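Hypothetical protein BSU32300 (Bacillus subtilis subsp. subtilis str. 168, PDB 1YLM) is probably the RNase toxin of a putative type VII toxin-antitoxin pair, probably neutralised by its cognate antitoxin YutD. Local coordinates at residues E35-L45 against A106-I115. Numbering follows the deposited sequence.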
loop_
_atom_site.group_PDB
_atom_site.type_symbol
_atom_site.label_atom_id
_atom_site.label_comp_id
_atom_site.label_asym_id
_atom_site.label_seq_id
_atom_site.Cartn_x
_atom_site.Cartn_y
_atom_site.Cartn_z
ATOM N N GLU A 35 -10.653 -0.306 -10.996
ATOM C CA GLU A 35 -10.774 -0.038 -9.551
ATOM C C GLU A 35 -9.460 -0.248 -8.813
ATOM O O GLU A 35 -9.082 0.540 -7.936
ATOM C CB GLU A 35 -11.851 -0.934 -8.914
ATOM C CG GLU A 35 -13.245 -0.623 -9.409
ATOM C CD GLU A 35 -14.304 -1.611 -8.910
ATOM O OE1 GLU A 35 -13.983 -2.734 -8.439
ATOM O OE2 GLU A 35 -15.483 -1.242 -9.008
ATOM N N LEU A 36 -8.789 -1.335 -9.163
ATOM C CA LEU A 36 -7.531 -1.706 -8.550
ATOM C C LEU A 36 -6.456 -0.689 -8.902
ATOM O O LEU A 36 -5.704 -0.272 -8.023
ATOM C CB LEU A 36 -7.114 -3.090 -9.024
ATOM C CG LEU A 36 -7.861 -4.265 -8.391
ATOM C CD1 LEU A 36 -7.547 -5.493 -9.251
ATOM C CD2 LEU A 36 -7.422 -4.470 -6.944
ATOM N N ALA A 37 -6.401 -0.285 -10.177
ATOM C CA ALA A 37 -5.409 0.723 -10.609
ATOM C C ALA A 37 -5.624 2.041 -9.876
ATOM O O ALA A 37 -4.655 2.692 -9.474
ATOM C CB ALA A 37 -5.455 0.943 -12.122
ATOM N N LEU A 38 -6.882 2.451 -9.722
ATOM C CA LEU A 38 -7.187 3.711 -9.056
ATOM C C LEU A 38 -6.787 3.662 -7.590
ATOM O O LEU A 38 -6.253 4.639 -7.067
ATOM C CB LEU A 38 -8.666 4.082 -9.191
ATOM C CG LEU A 38 -9.089 5.446 -8.659
ATOM C CD1 LEU A 38 -8.299 6.597 -9.313
ATOM C CD2 LEU A 38 -10.588 5.586 -8.901
ATOM N N GLN A 39 -6.998 2.528 -6.938
ATOM C CA GLN A 39 -6.505 2.363 -5.539
ATOM C C GLN A 39 -4.980 2.522 -5.440
ATOM O O GLN A 39 -4.469 3.177 -4.517
ATOM C CB GLN A 39 -6.947 1.019 -4.939
ATOM C CG GLN A 39 -8.473 0.939 -4.692
ATOM C CD GLN A 39 -8.939 -0.464 -4.374
ATOM O OE1 GLN A 39 -8.139 -1.337 -4.052
ATOM N NE2 GLN A 39 -10.243 -0.680 -4.441
ATOM N N ARG A 40 -4.252 1.932 -6.391
ATOM C CA ARG A 40 -2.797 2.078 -6.388
ATOM C C ARG A 40 -2.382 3.533 -6.593
ATOM O O ARG A 40 -1.512 4.033 -5.884
ATOM C CB ARG A 40 -2.148 1.175 -7.439
ATOM C CG ARG A 40 -0.608 1.184 -7.423
ATOM C CD ARG A 40 -0.057 0.632 -6.140
ATOM N NE ARG A 40 1.399 0.601 -6.153
ATOM C CZ ARG A 40 2.143 0.311 -5.086
ATOM N NH1 ARG A 40 1.563 0.068 -3.913
ATOM N NH2 ARG A 40 3.467 0.297 -5.178
ATOM N N ILE A 41 -3.015 4.209 -7.551
ATOM C CA ILE A 41 -2.751 5.629 -7.790
ATOM C C ILE A 41 -2.983 6.463 -6.513
ATOM O O ILE A 41 -2.112 7.268 -6.124
ATOM C CB ILE A 41 -3.612 6.198 -8.953
ATOM C CG1 ILE A 41 -3.138 5.618 -10.301
ATOM C CG2 ILE A 41 -3.531 7.733 -8.955
ATOM C CD1 ILE A 41 -4.071 5.948 -11.450
ATOM N N GLY A 42 -4.144 6.283 -5.884
ATOM C CA GLY A 42 -4.466 6.980 -4.619
ATOM C C GLY A 42 -3.394 6.790 -3.557
ATOM O O GLY A 42 -2.902 7.773 -2.956
ATOM N N HIS A 43 -2.997 5.534 -3.358
ATOM C CA HIS A 43 -1.953 5.158 -2.400
ATOM C C HIS A 43 -0.647 5.874 -2.749
ATOM O O HIS A 43 -0.046 6.544 -1.888
ATOM C CB HIS A 43 -1.773 3.634 -2.384
ATOM C CG HIS A 43 -0.781 3.145 -1.372
ATOM N ND1 HIS A 43 -0.337 1.840 -1.342
ATOM C CD2 HIS A 43 -0.163 3.778 -0.344
ATOM C CE1 HIS A 43 0.510 1.689 -0.337
ATOM N NE2 HIS A 43 0.657 2.858 0.264
ATOM N N LEU A 44 -0.229 5.757 -4.018
ATOM C CA LEU A 44 1.016 6.406 -4.469
ATOM C C LEU A 44 1.020 7.931 -4.321
ATOM O O LEU A 44 2.030 8.494 -3.891
ATOM C CB LEU A 44 1.379 5.980 -5.892
ATOM C CG LEU A 44 1.687 4.479 -6.050
ATOM C CD1 LEU A 44 1.879 4.125 -7.525
ATOM C CD2 LEU A 44 2.891 4.032 -5.195
ATOM N N LEU A 45 -0.078 8.594 -4.691
ATOM C CA LEU A 45 -0.187 10.054 -4.542
ATOM C C LEU A 45 0.033 10.462 -3.076
ATOM O O LEU A 45 0.837 11.355 -2.772
ATOM C CB LEU A 45 -1.556 10.558 -5.047
ATOM C CG LEU A 45 -1.869 10.415 -6.543
ATOM C CD1 LEU A 45 -3.282 10.914 -6.855
ATOM C CD2 LEU A 45 -0.821 11.132 -7.398
ATOM N N ALA A 106 -12.074 -0.328 1.029
ATOM C CA ALA A 106 -11.730 0.598 -0.057
ATOM C C ALA A 106 -12.853 0.684 -1.093
ATOM O O ALA A 106 -13.435 -0.329 -1.487
ATOM C CB ALA A 106 -10.389 0.214 -0.715
ATOM N N ASP A 107 -13.162 1.907 -1.511
ATOM C CA ASP A 107 -14.268 2.195 -2.424
ATOM C C ASP A 107 -13.701 3.081 -3.526
ATOM O O ASP A 107 -13.487 4.261 -3.327
ATOM C CB ASP A 107 -15.407 2.894 -1.651
ATOM C CG ASP A 107 -16.583 3.347 -2.544
ATOM O OD1 ASP A 107 -16.485 3.360 -3.787
ATOM O OD2 ASP A 107 -17.632 3.723 -1.962
ATOM N N SER A 108 -13.429 2.485 -4.684
ATOM C CA SER A 108 -12.798 3.221 -5.775
ATOM C C SER A 108 -13.618 4.404 -6.310
ATOM O O SER A 108 -13.048 5.375 -6.772
ATOM C CB SER A 108 -12.369 2.269 -6.903
ATOM O OG SER A 108 -11.170 1.608 -6.520
ATOM N N GLY A 109 -14.949 4.338 -6.222
ATOM C CA GLY A 109 -15.785 5.473 -6.665
ATOM C C GLY A 109 -15.603 6.685 -5.757
ATOM O O GLY A 109 -15.447 7.820 -6.219
ATOM N N GLU A 110 -15.616 6.415 -4.455
ATOM C CA GLU A 110 -15.341 7.380 -3.408
ATOM C C GLU A 110 -13.963 8.029 -3.618
ATOM O O GLU A 110 -13.825 9.249 -3.584
ATOM C CB GLU A 110 -15.373 6.601 -2.095
ATOM C CG GLU A 110 -15.078 7.337 -0.870
ATOM C CD GLU A 110 -15.429 6.506 0.353
ATOM O OE1 GLU A 110 -14.791 5.467 0.606
ATOM O OE2 GLU A 110 -16.350 6.893 1.070
ATOM N N LEU A 111 -12.958 7.183 -3.848
ATOM C CA LEU A 111 -11.586 7.633 -4.028
ATOM C C LEU A 111 -11.458 8.488 -5.293
ATOM O O LEU A 111 -10.826 9.543 -5.266
ATOM C CB LEU A 111 -10.643 6.426 -4.076
ATOM C CG LEU A 111 -9.167 6.726 -4.375
ATOM C CD1 LEU A 111 -8.581 7.711 -3.359
ATOM C CD2 LEU A 111 -8.399 5.408 -4.378
ATOM N N TYR A 112 -12.083 8.052 -6.392
ATOM C CA TYR A 112 -12.132 8.869 -7.602
ATOM C C TYR A 112 -12.628 10.283 -7.309
ATOM O O TYR A 112 -12.009 11.273 -7.736
ATOM C CB TYR A 112 -13.004 8.232 -8.703
ATOM C CG TYR A 112 -13.062 9.092 -9.951
ATOM C CD1 TYR A 112 -12.138 8.920 -10.981
ATOM C CD2 TYR A 112 -14.020 10.107 -10.079
ATOM C CE1 TYR A 112 -12.174 9.722 -12.111
ATOM C CE2 TYR A 112 -14.060 10.917 -11.201
ATOM C CZ TYR A 112 -13.137 10.715 -12.211
ATOM O OH TYR A 112 -13.186 11.514 -13.329
ATOM N N ARG A 113 -13.750 10.372 -6.587
ATOM C CA ARG A 113 -14.363 11.667 -6.308
ATOM C C ARG A 113 -13.456 12.520 -5.453
ATOM O O ARG A 113 -13.370 13.729 -5.645
ATOM C CB ARG A 113 -15.744 11.498 -5.666
ATOM C CG ARG A 113 -16.779 11.047 -6.707
ATOM C CD ARG A 113 -18.181 10.943 -6.138
ATOM N NE ARG A 113 -18.327 9.888 -5.138
ATOM C CZ ARG A 113 -18.699 8.636 -5.396
ATOM N NH1 ARG A 113 -18.945 8.235 -6.643
ATOM N NH2 ARG A 113 -18.823 7.775 -4.399
ATOM N N LEU A 114 -12.765 11.873 -4.524
ATOM C CA LEU A 114 -11.817 12.553 -3.651
ATOM C C LEU A 114 -10.652 13.181 -4.413
ATOM O O LEU A 114 -10.362 14.385 -4.255
ATOM C CB LEU A 114 -11.330 11.561 -2.584
ATOM C CG LEU A 114 -10.685 12.077 -1.318
ATOM C CD1 LEU A 114 -11.571 13.109 -0.626
ATOM C CD2 LEU A 114 -10.371 10.871 -0.410
ATOM N N ILE A 115 -10.009 12.384 -5.262
ATOM C CA ILE A 115 -8.894 12.848 -6.069
ATOM C C ILE A 115 -9.351 13.948 -7.036
ATOM O O ILE A 115 -8.685 14.980 -7.163
ATOM C CB ILE A 115 -8.235 11.667 -6.838
ATOM C CG1 ILE A 115 -7.743 10.596 -5.842
ATOM C CG2 ILE A 115 -7.093 12.159 -7.728
ATOM C CD1 ILE A 115 -7.203 9.321 -6.483
#
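Ser108, in the first turn of helix 108-117, pushes its hydroxyl against helix 32-59. OG donates to Glu35 O at 2.7 Å, tilted out of the carbonyl plane, while the helical donor Gln39 N reaches that oxygen from the opposite face. Gln39 runs extended toward the same serine: CB leads to CG, which passes 3.3 Å from Ser108 OG; CD lies near the methyl of Ala106; and NE2 gives a bent bond to Ser108 OG (3.2 Å, 139° at the hydrogen). At the tip, OE1 accepts a hydrogen bond from NE of Arg40 of the second subunit, so one amide links this packing to the dimer interface. Leu38, one residue before Gln39, is the knob in a hole formed by Ser108, Leu111, Tyr112 and Ile115. A chi1 of -174°, placing CG beside its own carbonyl carbon, brings CD2 3.3 Å from Ser108 O and 3.6 Å from Tyr112 CB, at the ring's edge, with CD1 beside Ile115 CD1. Leu111 CD2 lies 3.5 Å from Leu38 O, and with Ile115 CD1 packs on Gly42 CA. Phe23 and Trp29 also pack on Leu38. The axes of segments 35-45 and 108-115 come within 9.5 Å at 45°. Both donating and accepting, the serine hydroxyl fixes the start of helix 108-117 beside the dimer interface of this HepT-family fold; Gly42 lies about 9 Å from the side chain of Arg96, the active-site residue by similarity.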